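Local coordinates for protein beta-1,3-glucosyltransferase (Paecilomyces sp. J18, PDB 5JVV) that is probably a carbohydrate-active enzyme built as a curved two-sheet beta-sandwich, as in glycoside hydrolase family 16, at residues I68-V73 against T279-F284; G115-I120 against K234-Q239; A187-D192 against P214-F219. All blocks are in the same frame, centred on the assembly; numbering follows the deposited sequence.

Contact 1: I68-V73 against T279-F284; sequences IGRKSV and TKPEEF
Arg70 makes the whole contact, reaching from the start of strand 70-77 to Pro281 and Phe284 in the loop that follows helix 269-279. Pro281 lies across the end of the arginine at about a right angle. Its CA sits 3.7 Å above the guanidinium plane, towards the rim of the group, and its CB is 3.7 Å from Arg70 NH2 and 3.8 Å from Arg70 NH1. The proline thus lies over part of one face of the charged group. Closer to the backbone in the same side chain, Arg70 CD lies over a face of the Phe284 ring, 4.1 Å from Phe284 CD2. The guanidinium itself approaches this ring obliquely, although the two planes are only 15° apart. Arg70 leaves the backbone with CG anti to N (chi1 -179°), which sends the chain towards the loop, and a bend at chi3 (-65°) turns its end beneath Pro281.

Backbone carbonyls grip the buried cation from outside the two segments. NH2 is hydrogen-bonded to Val277 O and to Asn61 O, and NH1 to Asp58 O. Val277 belongs to the last turns of helix 269-279, whose C-terminal end would probably favour a positive charge there. The receiving loop is shaped by a short 3-10 segment, closed by Glu283 N to Lys280 O and Phe284 N to Pro281 O, both 3.0 Å. This turn sets Phe284 beside Pro281, and the Phe284 ring also meets Phe247 edge-to-face and touches Phe276 of the helix. At the phi and psi of Gly69, before the arginine, a CB would collide with the preceding carbonyl O. The arrangement is a buried arginine bound to main-chain carbonyls, joining the start of strand 70-77, in the mixed sheet of the beta-sandwich, to the C-terminal end of its longest helix.

Contact 2: G115-I120 against K234-Q239; sequences GEIDII and KEFKPQ
Ile117 and Phe236 form the tight part of this contact. Ile117 CG1 stands over one face of the phenylalanine ring in a CH-pi contact, 3.9 Å from the centroid and 14° off the ring normal, while Ile117 CD1 reaches on to Phe236 CD2. Glu235 CB covers the opposite face. The edge of the ring is pressed against the backbone instead: Phe236 CE1 lies 3.6 Å from Glu116 N and 4.1 Å from Gly115 C. With CG anti to the carbonyl carbon (chi1 -57°), Phe236 is directed into this corner, and Trp190 of the other sheet packs against it as well.

Ile117 belongs to the sequence Glu116-Ile-Asp-Ile-Ile-Glu121, which matches the signature strand of family 16 glycoside hydrolases. The classic beta bulge characteristic of this strand occurs where Ile119 and Ile120 both face Phe104.

Towards Gln239 the fit is looser, and a water bridges the segments. It donates to Gly115 O at 2.9 Å, accepts from Gln239 NE2, and lies near the plane of the Phe236 ring, at its edge. The same NE2 donates to Lys237 O over 2.9 Å at 161°, coming from above the carbonyl plane, and Gln239 OE1 is paired with Thr106 OG1. The amide is therefore held at both ends. Beyond it, the Lys237 side chain is exposed.

Contact 3: A187-D192 against P214-F219; sequences AMQWTD and PDVSEF
Gln189 and Val216 face each other with their CA atoms 8.3 Å apart, and Ala187 and Phe219 with theirs 9.1 Å apart, so side chains alone bridge the gap. Residues 187-190 are the end of an extended strand; 214-219 is a compact turn. An Asx turn opens it, with Ser217 N donating to Asp215 OD2 from well above the carboxylate plane (3.1 Å). Two further backbone bonds, Glu218 N to Asp215 O and Phe219 N to Val216 O, wind the chain on, so that Val216 and Phe219 both look at the strand.

Alternation along strand 184-190 sorts its residues in the manner of a beta-sandwich: Ala187 and Gln189 point towards the turn, whereas Met188 points away from it; Tyr186 packs on Ile119 and Ile120 of the mixed sheet, and Trp190 on Phe236 and Gln239 of the loop 234-239. The segment 214-219 thus covers the outer face of the antiparallel sheet.

Gln189 stretches out fully from a CG anti to N (chi1 -176°) and crosses Val216 obliquely, its amide laid along both methyl branches. Gln189 OE1 is 3.5 Å from Val216 CG1, and Gln189 NE2 is 4.1 Å from Val216 CG2. These are van der Waals contacts; NE2 has its polar partner in Tyr3 OH. Val216 also touches Trp198 of the adjoining strand. More loosely, Ala187 CB approaches the Phe219 ring obliquely, 4.4 Å from Phe219 CE2. Behind that ring the packing is closer: Val216 CA sits 3.8 Å above the ring plane of Phe219, over its centre, and Trp198 and Phe200 meet Phe219 edge-to-face.

Overall arrangement
From the N terminus, the chain first passes 68-73, then 115-120, then 187-192, and meets their partners in reverse order. The loop closed by contact 3, with 21 residues between its segments, therefore lies inside that of contact 2, and both lie inside the 205-residue span closed by contact 1; none cross. Contacts 1 and 2 both reach the mixed sheet, with centres 29 Å apart on opposite sides of the chain's centre. Contact 3 belongs to the antiparallel sheet, 36 Å from contact 1 between centres. Contacts 2 and 3 touch: Trp190 CH2 lies 3.6 Å from Lys237 O, linking the loop 234-239 to the second sheet.

Contact 1: I68-V73 against T279-F284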
ATOM      1  N   ILE A  68     -18.786  -0.317  13.617  1.00 13.86           N
ATOM      2  CA  ILE A  68     -17.955  -1.178  12.782  1.00 13.87           C
ATOM      3  C   ILE A  68     -16.607  -0.501  12.547  1.00 11.11           C
ATOM      4  O   ILE A  68     -15.553  -1.129  12.642  1.00 12.88           O
ATOM      5  CB  ILE A  68     -18.643  -1.453  11.419  1.00 17.11           C
ATOM      6  CG1 ILE A  68     -19.933  -2.254  11.627  1.00 25.47           C
ATOM      7  CG2 ILE A  68     -17.713  -2.194  10.479  1.00 20.06           C
ATOM      8  CD1 ILE A  68     -20.769  -2.435  10.367  1.00 26.96           C
ATOM      9  N   GLY A  69     -16.661   0.793  12.239  1.00 12.13           N
ATOM     10  CA  GLY A  69     -15.443   1.559  12.056  1.00 10.97           C
ATOM     11  C   GLY A  69     -15.658   2.754  11.159  1.00  8.78           C
ATOM     12  O   GLY A  69     -16.777   3.035  10.721  1.00 12.56           O
ATOM     13  N   ARG A  70     -14.573   3.468  10.882  1.00  8.56           N
ATOM     14  CA  ARG A  70     -14.645   4.665  10.050  1.00  7.92           C
ATOM     15  C   ARG A  70     -14.667   4.242   8.587  1.00  9.34           C
ATOM     16  O   ARG A  70     -13.905   3.365   8.179  1.00  9.26           O
ATOM     17  CB  ARG A  70     -13.437   5.568  10.338  1.00  9.16           C
ATOM     18  CG  ARG A  70     -13.420   6.860   9.535  1.00  8.51           C
ATOM     19  CD  ARG A  70     -12.501   7.934  10.160  1.00 10.07           C
ATOM     20  NE  ARG A  70     -12.980   8.383  11.471  1.00  7.98           N
ATOM     21  CZ  ARG A  70     -14.064   9.134  11.680  1.00  9.93           C
ATOM     22  NH1 ARG A  70     -14.821   9.554  10.669  1.00 10.41           N
ATOM     23  NH2 ARG A  70     -14.398   9.469  12.924  1.00  9.76           N
ATOM     24  N   LYS A  71     -15.546   4.857   7.797  1.00 11.07           N
ATOM     25  CA  LYS A  71     -15.731   4.427   6.410  1.00  8.83           C
ATOM     26  C   LYS A  71     -14.527   4.663   5.522  1.00  8.50           C
ATOM     27  O   LYS A  71     -13.867   5.702   5.587  1.00  9.93           O
ATOM     28  CB  LYS A  71     -16.959   5.093   5.795  1.00  8.70           C
ATOM     29  CG  LYS A  71     -18.255   4.533   6.347  1.00 13.37           C
ATOM     30  CD  LYS A  71     -19.408   5.441   5.996  1.00 15.62           C
ATOM     31  CE  LYS A  71     -20.704   4.876   6.520  1.00 18.39           C
ATOM     32  NZ  LYS A  71     -21.827   5.824   6.242  1.00 23.93           N
ATOM     33  N   SER A  72     -14.272   3.685   4.665  1.00  7.35           N
ATOM     34  CA  SER A  72     -13.131   3.707   3.773  1.00  8.66           C
ATOM     35  C   SER A  72     -13.458   2.764   2.622  1.00 10.19           C
ATOM     36  O   SER A  72     -14.578   2.233   2.536  1.00  9.08           O
ATOM     37  CB  SER A  72     -11.875   3.249   4.527  1.00  9.24           C
ATOM     38  OG  SER A  72     -10.692   3.403   3.745  1.00  8.99           O
ATOM     39  N   VAL A  73     -12.490   2.564   1.739  1.00  9.37           N
ATOM     40  CA  VAL A  73     -12.646   1.628   0.631  1.00  8.24           C
ATOM     41  C   VAL A  73     -11.418   0.734   0.468  1.00  9.18           C
ATOM     42  O   VAL A  73     -10.303   1.054   0.933  1.00  8.46           O
ATOM     43  CB  VAL A  73     -12.948   2.346  -0.706  1.00  8.40           C
ATOM     44  CG1 VAL A  73     -14.307   3.046  -0.641  1.00  9.47           C
ATOM     45  CG2 VAL A  73     -11.826   3.335  -1.067  1.00  8.74           C
ATOM     46  N   THR A 279     -13.232   9.555  17.406  1.00  8.02           N
ATOM     47  CA  THR A 279     -13.603  10.869  17.945  1.00 11.43           C
ATOM     48  C   THR A 279     -12.944  12.072  17.258  1.00 11.12           C
ATOM     49  O   THR A 279     -13.300  13.221  17.548  1.00 11.28           O
ATOM     50  CB  THR A 279     -13.355  10.962  19.476  1.00 10.28           C
ATOM     51  OG1 THR A 279     -11.945  10.916  19.745  1.00 11.64           O
ATOM     52  CG2 THR A 279     -14.053   9.828  20.206  1.00  9.96           C
ATOM     53  N   LYS A 280     -11.997  11.816  16.358  1.00  9.08           N
ATOM     54  CA  LYS A 280     -11.291  12.901  15.673  1.00  8.60           C
ATOM     55  C   LYS A 280     -11.409  12.831  14.147  1.00 10.90           C
ATOM     56  O   LYS A 280     -10.404  12.730  13.437  1.00 11.12           O
ATOM     57  CB  LYS A 280      -9.819  12.925  16.093  1.00  8.82           C
ATOM     58  CG  LYS A 280      -9.610  13.116  17.588  1.00 12.65           C
ATOM     59  CD  LYS A 280      -8.133  13.025  17.923  1.00 16.45           C
ATOM     60  CE  LYS A 280      -7.884  13.075  19.420  1.00 25.88           C
ATOM     61  NZ  LYS A 280      -8.315  14.381  19.984  1.00 31.24           N
ATOM     62  N   PRO A 281     -12.644  12.923  13.625  1.00 10.46           N
ATOM     63  CA  PRO A 281     -12.820  12.778  12.173  1.00 10.17           C
ATOM     64  C   PRO A 281     -11.992  13.761  11.339  1.00 10.68           C
ATOM     65  O   PRO A 281     -11.473  13.365  10.293  1.00 13.02           O
ATOM     66  CB  PRO A 281     -14.317  13.052  11.977  1.00 10.85           C
ATOM     67  CG  PRO A 281     -14.734  13.838  13.201  1.00 10.07           C
ATOM     68  CD  PRO A 281     -13.919  13.228  14.304  1.00 10.35           C
ATOM     69  N   GLU A 282     -11.843  15.001  11.798  1.00 11.82           N
ATOM     70  CA  GLU A 282     -11.107  16.012  11.026  1.00 15.58           C
ATOM     71  C   GLU A 282      -9.630  15.662  10.817  1.00 15.42           C
ATOM     72  O   GLU A 282      -9.003  16.123   9.860  1.00 16.24           O
ATOM     73  CB  GLU A 282     -11.247  17.393  11.679  1.00 18.29           C
ATOM     74  CG  GLU A 282     -10.675  18.547  10.864  1.00 32.15           C
ATOM     75  CD  GLU A 282     -11.329  18.689   9.502  1.00 41.37           C
ATOM     76  OE1 GLU A 282     -10.588  18.862   8.509  1.00 39.72           O
ATOM     77  OE2 GLU A 282     -12.580  18.635   9.428  1.00 37.95           O
ATOM     78  N   GLU A 283      -9.073  14.833  11.696  1.00 12.89           N
ATOM     79  CA  GLU A 283      -7.681  14.412  11.568  1.00 10.40           C
ATOM     80  C   GLU A 283      -7.464  13.513  10.362  1.00 11.57           C
ATOM     81  O   GLU A 283      -6.324  13.223   9.986  1.00 14.65           O
ATOM     82  CB  GLU A 283      -7.217  13.692  12.838  1.00 18.05           C
ATOM     83  CG  GLU A 283      -7.088  14.601  14.039  1.00 28.78           C
ATOM     84  CD  GLU A 283      -5.645  14.805  14.461  1.00 33.06           C
ATOM     85  OE1 GLU A 283      -5.424  15.269  15.600  1.00 31.29           O
ATOM     86  OE2 GLU A 283      -4.732  14.501  13.657  1.00 23.62           O
ATOM     87  N   PHE A 284      -8.556  13.090   9.729  1.00  8.97           N
ATOM     88  CA  PHE A 284      -8.451  12.138   8.616  1.00  7.74           C
ATOM     89  C   PHE A 284      -8.695  12.747   7.251  1.00  8.29           C
ATOM     90  O   PHE A 284      -8.828  12.035   6.246  1.00 10.16           O
ATOM     91  CB  PHE A 284      -9.351  10.928   8.893  1.00  7.65           C
ATOM     92  CG  PHE A 284      -8.925  10.186  10.116  1.00  7.88           C
ATOM     93  CD1 PHE A 284      -7.877   9.284  10.044  1.00  9.49           C
ATOM     94  CD2 PHE A 284      -9.484  10.477  11.351  1.00  7.94           C
ATOM     95  CE1 PHE A 284      -7.425   8.618  11.180  1.00  9.31           C
ATOM     96  CE2 PHE A 284      -9.045   9.833  12.487  1.00 10.52           C
ATOM     97  CZ  PHE A 284      -8.007   8.901  12.405  1.00 11.58           C
TER

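Contact 2: G115-I120 against K234-Q239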
ATOM      1  N   GLY A 115       0.739 -15.925   1.234  1.00 13.85           N
ATOM      2  CA  GLY A 115       1.721 -14.849   1.209  1.00 14.00           C
ATOM      3  C   GLY A 115       1.187 -13.622   0.489  1.00 10.73           C
ATOM      4  O   GLY A 115       0.028 -13.596   0.055  1.00 12.03           O
ATOM      5  N   GLU A 116       2.034 -12.602   0.357  1.00 11.50           N
ATOM      6  CA  GLU A 116       1.621 -11.339  -0.256  1.00  8.00           C
ATOM      7  C   GLU A 116       2.834 -10.463  -0.543  1.00  8.78           C
ATOM      8  O   GLU A 116       3.919 -10.674   0.016  1.00  9.15           O
ATOM      9  CB  GLU A 116       0.660 -10.585   0.671  1.00  9.67           C
ATOM     10  CG  GLU A 116       1.314 -10.043   1.929  1.00 10.09           C
ATOM     11  CD  GLU A 116       0.310  -9.590   2.965  1.00 11.82           C
ATOM     12  OE1 GLU A 116       0.077  -8.367   3.113  1.00 14.14           O
ATOM     13  OE2 GLU A 116      -0.267 -10.461   3.640  1.00 13.14           O
ATOM     14  N   ILE A 117       2.644  -9.483  -1.427  1.00 10.25           N
ATOM     15  CA  ILE A 117       3.663  -8.484  -1.706  1.00  9.63           C
ATOM     16  C   ILE A 117       3.137  -7.128  -1.253  1.00  9.76           C
ATOM     17  O   ILE A 117       2.133  -6.654  -1.775  1.00  9.51           O
ATOM     18  CB  ILE A 117       3.976  -8.403  -3.212  1.00  9.07           C
ATOM     19  CG1 ILE A 117       4.453  -9.757  -3.747  1.00 11.47           C
ATOM     20  CG2 ILE A 117       5.013  -7.316  -3.495  1.00  9.25           C
ATOM     21  CD1 ILE A 117       4.299  -9.869  -5.251  1.00 13.21           C
ATOM     22  N   ASP A 118       3.790  -6.511  -0.274  1.00  8.67           N
ATOM     23  CA  ASP A 118       3.334  -5.206   0.213  1.00  8.98           C
ATOM     24  C   ASP A 118       4.255  -4.139  -0.339  1.00  7.33           C
ATOM     25  O   ASP A 118       5.419  -4.056   0.069  1.00  8.90           O
ATOM     26  CB  ASP A 118       3.334  -5.157   1.748  1.00  9.38           C
ATOM     27  CG  ASP A 118       2.491  -6.255   2.370  1.00 14.12           C
ATOM     28  OD1 ASP A 118       1.448  -6.601   1.788  1.00 13.29           O
ATOM     29  OD2 ASP A 118       2.882  -6.782   3.427  1.00 21.64           O
ATOM     30  N   ILE A 119       3.745  -3.347  -1.285  1.00  7.32           N
ATOM     31  CA  ILE A 119       4.560  -2.370  -2.003  1.00  7.48           C
ATOM     32  C   ILE A 119       4.681  -1.052  -1.235  1.00  9.98           C
ATOM     33  O   ILE A 119       5.789  -0.524  -1.060  1.00  9.17           O
ATOM     34  CB  ILE A 119       3.995  -2.111  -3.405  1.00  8.29           C
ATOM     35  CG1 ILE A 119       3.963  -3.424  -4.202  1.00  8.76           C
ATOM     36  CG2 ILE A 119       4.845  -1.074  -4.147  1.00  9.26           C
ATOM     37  CD1 ILE A 119       3.196  -3.302  -5.517  1.00 10.75           C
ATOM     38  N   ILE A 120       3.535  -0.532  -0.797  1.00 10.02           N
ATOM     39  CA  ILE A 120       3.471   0.602   0.115  1.00  7.95           C
ATOM     40  C   ILE A 120       2.693   0.138   1.330  1.00  9.30           C
ATOM     41  O   ILE A 120       1.571  -0.367   1.207  1.00  9.31           O
ATOM     42  CB  ILE A 120       2.732   1.807  -0.490  1.00  8.43           C
ATOM     43  CG1 ILE A 120       3.369   2.228  -1.812  1.00 10.25           C
ATOM     44  CG2 ILE A 120       2.738   2.974   0.503  1.00 12.90           C
ATOM     45  CD1 ILE A 120       2.549   3.283  -2.563  1.00  8.54           C
ATOM     46  N   LYS A 234       8.614 -17.011  -7.915  1.00 13.87           N
ATOM     47  CA  LYS A 234       7.879 -18.259  -8.099  1.00 11.64           C
ATOM     48  C   LYS A 234       7.035 -18.579  -6.870  1.00 14.52           C
ATOM     49  O   LYS A 234       6.260 -19.539  -6.860  1.00 16.79           O
ATOM     50  CB  LYS A 234       8.831 -19.424  -8.389  1.00 12.99           C
ATOM     51  CG  LYS A 234       9.465 -19.420  -9.765  1.00 16.35           C
ATOM     52  CD  LYS A 234      10.196 -20.747  -9.988  1.00 16.85           C
ATOM     53  CE  LYS A 234      11.009 -20.751 -11.266  1.00 28.45           C
ATOM     54  NZ  LYS A 234      11.535 -22.123 -11.553  1.00 33.79           N
ATOM     55  N   GLU A 235       7.183 -17.763  -5.832  1.00 12.98           N
ATOM     56  CA  GLU A 235       6.380 -17.911  -4.622  1.00 12.25           C
ATOM     57  C   GLU A 235       4.954 -17.410  -4.768  1.00 14.22           C
ATOM     58  O   GLU A 235       4.118 -17.625  -3.884  1.00 14.34           O
ATOM     59  CB  GLU A 235       7.038 -17.172  -3.457  1.00 13.79           C
ATOM     60  CG  GLU A 235       8.343 -17.784  -3.001  1.00 11.70           C
ATOM     61  CD  GLU A 235       8.173 -19.165  -2.374  1.00 13.56           C
ATOM     62  OE1 GLU A 235       9.065 -20.016  -2.579  1.00 17.73           O
ATOM     63  OE2 GLU A 235       7.159 -19.395  -1.677  1.00 15.25           O
ATOM     64  N   PHE A 236       4.678 -16.734  -5.876  1.00 14.91           N
ATOM     65  CA  PHE A 236       3.389 -16.090  -6.064  1.00 13.14           C
ATOM     66  C   PHE A 236       2.688 -16.539  -7.332  1.00 14.21           C
ATOM     67  O   PHE A 236       3.284 -16.567  -8.414  1.00 15.55           O
ATOM     68  CB  PHE A 236       3.564 -14.563  -6.056  1.00 12.71           C
ATOM     69  CG  PHE A 236       4.210 -14.053  -4.804  1.00 11.62           C
ATOM     70  CD1 PHE A 236       3.470 -13.921  -3.641  1.00 10.62           C
ATOM     71  CD2 PHE A 236       5.564 -13.750  -4.772  1.00 11.49           C
ATOM     72  CE1 PHE A 236       4.070 -13.487  -2.460  1.00 12.37           C
ATOM     73  CE2 PHE A 236       6.168 -13.300  -3.597  1.00 10.77           C
ATOM     74  CZ  PHE A 236       5.416 -13.171  -2.445  1.00 13.66           C
ATOM     75  N   LYS A 237       1.427 -16.905  -7.190  1.00 15.08           N
ATOM     76  CA  LYS A 237       0.539 -17.087  -8.296  1.00 16.52           C
ATOM     77  C   LYS A 237       0.051 -15.740  -8.841  1.00 13.35           C
ATOM     78  O   LYS A 237       0.344 -14.786  -8.257  1.00 15.26           O
ATOM     79  CB  LYS A 237      -0.595 -17.931  -7.859  1.00 17.89           C
ATOM     80  CG  LYS A 237      -0.022 -19.267  -7.595  1.00 22.71           C
ATOM     81  CD  LYS A 237      -0.998 -20.189  -7.044  1.00 34.33           C
ATOM     82  CE  LYS A 237      -0.390 -21.554  -7.026  1.00 36.52           C
ATOM     83  NZ  LYS A 237      -1.569 -22.212  -6.583  1.00 41.72           N
ATOM     84  N   PRO A 238      -0.680 -15.704  -9.933  1.00 17.15           N
ATOM     85  CA  PRO A 238      -1.149 -14.389 -10.393  1.00 13.02           C
ATOM     86  C   PRO A 238      -1.849 -13.632  -9.251  1.00 11.36           C
ATOM     87  O   PRO A 238      -2.584 -14.245  -8.468  1.00 13.59           O
ATOM     88  CB  PRO A 238      -2.128 -14.745 -11.518  1.00 14.43           C
ATOM     89  CG  PRO A 238      -1.593 -16.049 -12.065  1.00 17.46           C
ATOM     90  CD  PRO A 238      -1.081 -16.787 -10.856  1.00 16.19           C
ATOM     91  N   GLN A 239      -1.579 -12.328  -9.136  1.00 12.09           N
ATOM     92  CA  GLN A 239      -1.982 -11.550  -7.963  1.00 11.98           C
ATOM     93  C   GLN A 239      -2.989 -10.485  -8.343  1.00 11.70           C
ATOM     94  O   GLN A 239      -2.912  -9.927  -9.427  1.00 13.22           O
ATOM     95  CB  GLN A 239      -0.766 -10.823  -7.369  1.00 12.67           C
ATOM     96  CG  GLN A 239       0.355 -11.734  -6.888  1.00 12.42           C
ATOM     97  CD  GLN A 239       0.027 -12.393  -5.573  1.00 14.82           C
ATOM     98  OE1 GLN A 239       0.013 -11.742  -4.526  1.00 14.11           O
ATOM     99  NE2 GLN A 239      -0.256 -13.697  -5.614  1.00 15.78           N
TER
HETATM  100  O   HOH W   1      -0.334 -14.179  -2.753  1.00 26.32           O

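Contact 3: A187-D192 against P214-F219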
ATOM      1  N   ALA A 187       7.249   1.506  -8.586  1.00 10.19           N
ATOM      2  CA  ALA A 187       7.396   0.537  -9.660  1.00  9.45           C
ATOM      3  C   ALA A 187       7.783  -0.819  -9.098  1.00 10.70           C
ATOM      4  O   ALA A 187       8.597  -0.910  -8.178  1.00 12.26           O
ATOM      5  CB  ALA A 187       8.447   1.000 -10.662  1.00 11.94           C
ATOM      6  N   MET A 188       7.203  -1.874  -9.664  1.00 12.23           N
ATOM      7  CA  MET A 188       7.591  -3.236  -9.317  1.00 10.17           C
ATOM      8  C   MET A 188       7.995  -3.999 -10.566  1.00 12.07           C
ATOM      9  O   MET A 188       7.261  -3.998 -11.555  1.00 13.12           O
ATOM     10  CB  MET A 188       6.432  -3.974  -8.646  1.00 10.47           C
ATOM     11  CG  MET A 188       6.758  -5.448  -8.420  1.00 10.64           C
ATOM     12  SD  MET A 188       5.538  -6.364  -7.457  1.00 14.07           S
ATOM     13  CE  MET A 188       4.075  -6.175  -8.467  1.00 13.33           C
ATOM     14  N   GLN A 189       9.160  -4.646 -10.518  1.00 10.17           N
ATOM     15  CA  GLN A 189       9.525  -5.642 -11.519  1.00 10.98           C
ATOM     16  C   GLN A 189       9.483  -7.016 -10.862  1.00 13.12           C
ATOM     17  O   GLN A 189      10.117  -7.231  -9.828  1.00 12.33           O
ATOM     18  CB  GLN A 189      10.923  -5.398 -12.068  1.00  9.10           C
ATOM     19  CG  GLN A 189      11.301  -6.367 -13.185  1.00 12.58           C
ATOM     20  CD  GLN A 189      12.748  -6.239 -13.617  1.00 16.25           C
ATOM     21  OE1 GLN A 189      13.583  -5.714 -12.882  1.00 14.09           O
ATOM     22  NE2 GLN A 189      13.051  -6.725 -14.816  1.00 18.87           N
ATOM     23  N   TRP A 190       8.739  -7.937 -11.466  1.00 10.99           N
ATOM     24  CA  TRP A 190       8.547  -9.279 -10.903  1.00 10.73           C
ATOM     25  C   TRP A 190       9.004 -10.321 -11.926  1.00 12.87           C
ATOM     26  O   TRP A 190       8.438 -10.413 -13.018  1.00 14.63           O
ATOM     27  CB  TRP A 190       7.060  -9.434 -10.550  1.00 11.98           C
ATOM     28  CG  TRP A 190       6.536 -10.807 -10.172  1.00 10.76           C
ATOM     29  CD1 TRP A 190       7.252 -11.945  -9.917  1.00 12.11           C
ATOM     30  CD2 TRP A 190       5.156 -11.154 -10.003  1.00 12.53           C
ATOM     31  NE1 TRP A 190       6.392 -12.978  -9.601  1.00 15.23           N
ATOM     32  CE2 TRP A 190       5.101 -12.517  -9.656  1.00 14.01           C
ATOM     33  CE3 TRP A 190       3.961 -10.440 -10.117  1.00 12.24           C
ATOM     34  CZ2 TRP A 190       3.899 -13.180  -9.426  1.00 14.40           C
ATOM     35  CZ3 TRP A 190       2.765 -11.094  -9.883  1.00 12.63           C
ATOM     36  CH2 TRP A 190       2.742 -12.453  -9.544  1.00 15.06           C
ATOM     37  N   THR A 191      10.049 -11.077 -11.581  1.00 11.87           N
ATOM     38  CA  THR A 191      10.553 -12.163 -12.431  1.00 11.71           C
ATOM     39  C   THR A 191      10.579 -13.432 -11.598  1.00 12.27           C
ATOM     40  O   THR A 191      10.231 -13.386 -10.427  1.00 12.24           O
ATOM     41  CB  THR A 191      11.977 -11.885 -12.950  1.00 13.57           C
ATOM     42  OG1 THR A 191      12.913 -11.986 -11.867  1.00 17.30           O
ATOM     43  CG2 THR A 191      12.069 -10.512 -13.580  1.00 14.13           C
ATOM     44  N   ASP A 192      10.987 -14.558 -12.178  1.00 12.45           N
ATOM     45  CA  ASP A 192      11.053 -15.794 -11.406  1.00 11.24           C
ATOM     46  C   ASP A 192      11.980 -15.612 -10.211  1.00 12.49           C
ATOM     47  O   ASP A 192      11.702 -16.097  -9.111  1.00 12.01           O
ATOM     48  CB  ASP A 192      11.596 -16.947 -12.259  1.00 13.09           C
ATOM     49  CG  ASP A 192      10.530 -17.619 -13.109  1.00 22.70           C
ATOM     50  OD1 ASP A 192       9.327 -17.395 -12.873  1.00 22.38           O
ATOM     51  OD2 ASP A 192      10.909 -18.399 -14.013  1.00 24.04           O
ATOM     52  N   PRO A 214       9.111   1.446 -20.719  1.00 19.49           N
ATOM     53  CA  PRO A 214      10.040   1.342 -19.587  1.00 19.60           C
ATOM     54  C   PRO A 214      11.317   0.579 -19.900  1.00 20.86           C
ATOM     55  O   PRO A 214      11.276  -0.530 -20.438  1.00 22.59           O
ATOM     56  CB  PRO A 214       9.232   0.572 -18.532  1.00 18.98           C
ATOM     57  CG  PRO A 214       7.807   0.684 -18.958  1.00 28.22           C
ATOM     58  CD  PRO A 214       7.841   0.749 -20.451  1.00 29.90           C
ATOM     59  N   ASP A 215      12.443   1.190 -19.552  1.00 17.61           N
ATOM     60  CA  ASP A 215      13.753   0.553 -19.641  1.00 18.78           C
ATOM     61  C   ASP A 215      14.235   0.401 -18.207  1.00 17.34           C
ATOM     62  O   ASP A 215      14.624   1.389 -17.575  1.00 16.67           O
ATOM     63  CB  ASP A 215      14.705   1.450 -20.433  1.00 19.52           C
ATOM     64  CG  ASP A 215      16.164   1.008 -20.337  1.00 32.26           C
ATOM     65  OD1 ASP A 215      17.049   1.860 -20.580  1.00 39.90           O
ATOM     66  OD2 ASP A 215      16.430  -0.176 -20.031  1.00 25.97           O
ATOM     67  N   VAL A 216      14.179  -0.825 -17.684  1.00 16.34           N
ATOM     68  CA  VAL A 216      14.531  -1.087 -16.286  1.00 16.34           C
ATOM     69  C   VAL A 216      15.980  -0.667 -15.954  1.00 16.22           C
ATOM     70  O   VAL A 216      16.285  -0.295 -14.816  1.00 16.89           O
ATOM     71  CB  VAL A 216      14.239  -2.567 -15.903  1.00 20.16           C
ATOM     72  CG1 VAL A 216      14.752  -2.893 -14.513  1.00 23.25           C
ATOM     73  CG2 VAL A 216      12.745  -2.844 -15.981  1.00 18.68           C
ATOM     74  N   SER A 217      16.852  -0.670 -16.960  1.00 17.20           N
ATOM     75  CA  SER A 217      18.231  -0.235 -16.765  1.00 23.61           C
ATOM     76  C   SER A 217      18.319   1.208 -16.275  1.00 22.19           C
ATOM     77  O   SER A 217      19.199   1.550 -15.484  1.00 26.69           O
ATOM     78  CB  SER A 217      19.042  -0.408 -18.045  1.00 30.74           C
ATOM     79  OG  SER A 217      18.985  -1.746 -18.492  1.00 40.76           O
ATOM     80  N   GLU A 218      17.402   2.065 -16.714  1.00 16.64           N
ATOM     81  CA  GLU A 218      17.481   3.436 -16.237  1.00 15.43           C
ATOM     82  C   GLU A 218      16.808   3.670 -14.896  1.00 12.44           C
ATOM     83  O   GLU A 218      16.836   4.791 -14.389  1.00 18.32           O
ATOM     84  CB  GLU A 218      17.011   4.450 -17.281  1.00 24.01           C
ATOM     85  CG  GLU A 218      15.559   4.435 -17.592  1.00 27.60           C
ATOM     86  CD  GLU A 218      15.096   5.786 -18.102  1.00 32.28           C
ATOM     87  OE1 GLU A 218      13.877   5.984 -18.188  1.00 27.85           O
ATOM     88  OE2 GLU A 218      15.949   6.650 -18.410  1.00 41.51           O
ATOM     89  N   PHE A 219      16.244   2.618 -14.301  1.00 13.81           N
ATOM     90  CA  PHE A 219      15.578   2.758 -13.006  1.00 16.96           C
ATOM     91  C   PHE A 219      16.611   2.935 -11.896  1.00 15.59           C
ATOM     92  O   PHE A 219      16.299   3.429 -10.810  1.00 18.45           O
ATOM     93  CB  PHE A 219      14.712   1.538 -12.686  1.00 17.52           C
ATOM     94  CG  PHE A 219      13.455   1.417 -13.519  1.00 14.60           C
ATOM     95  CD1 PHE A 219      13.248   2.206 -14.652  1.00 15.66           C
ATOM     96  CD2 PHE A 219      12.472   0.499 -13.147  1.00 15.52           C
ATOM     97  CE1 PHE A 219      12.085   2.067 -15.399  1.00 19.19           C
ATOM     98  CE2 PHE A 219      11.313   0.358 -13.881  1.00 17.58           C
ATOM     99  CZ  PHE A 219      11.119   1.141 -15.010  1.00 18.25           C
TER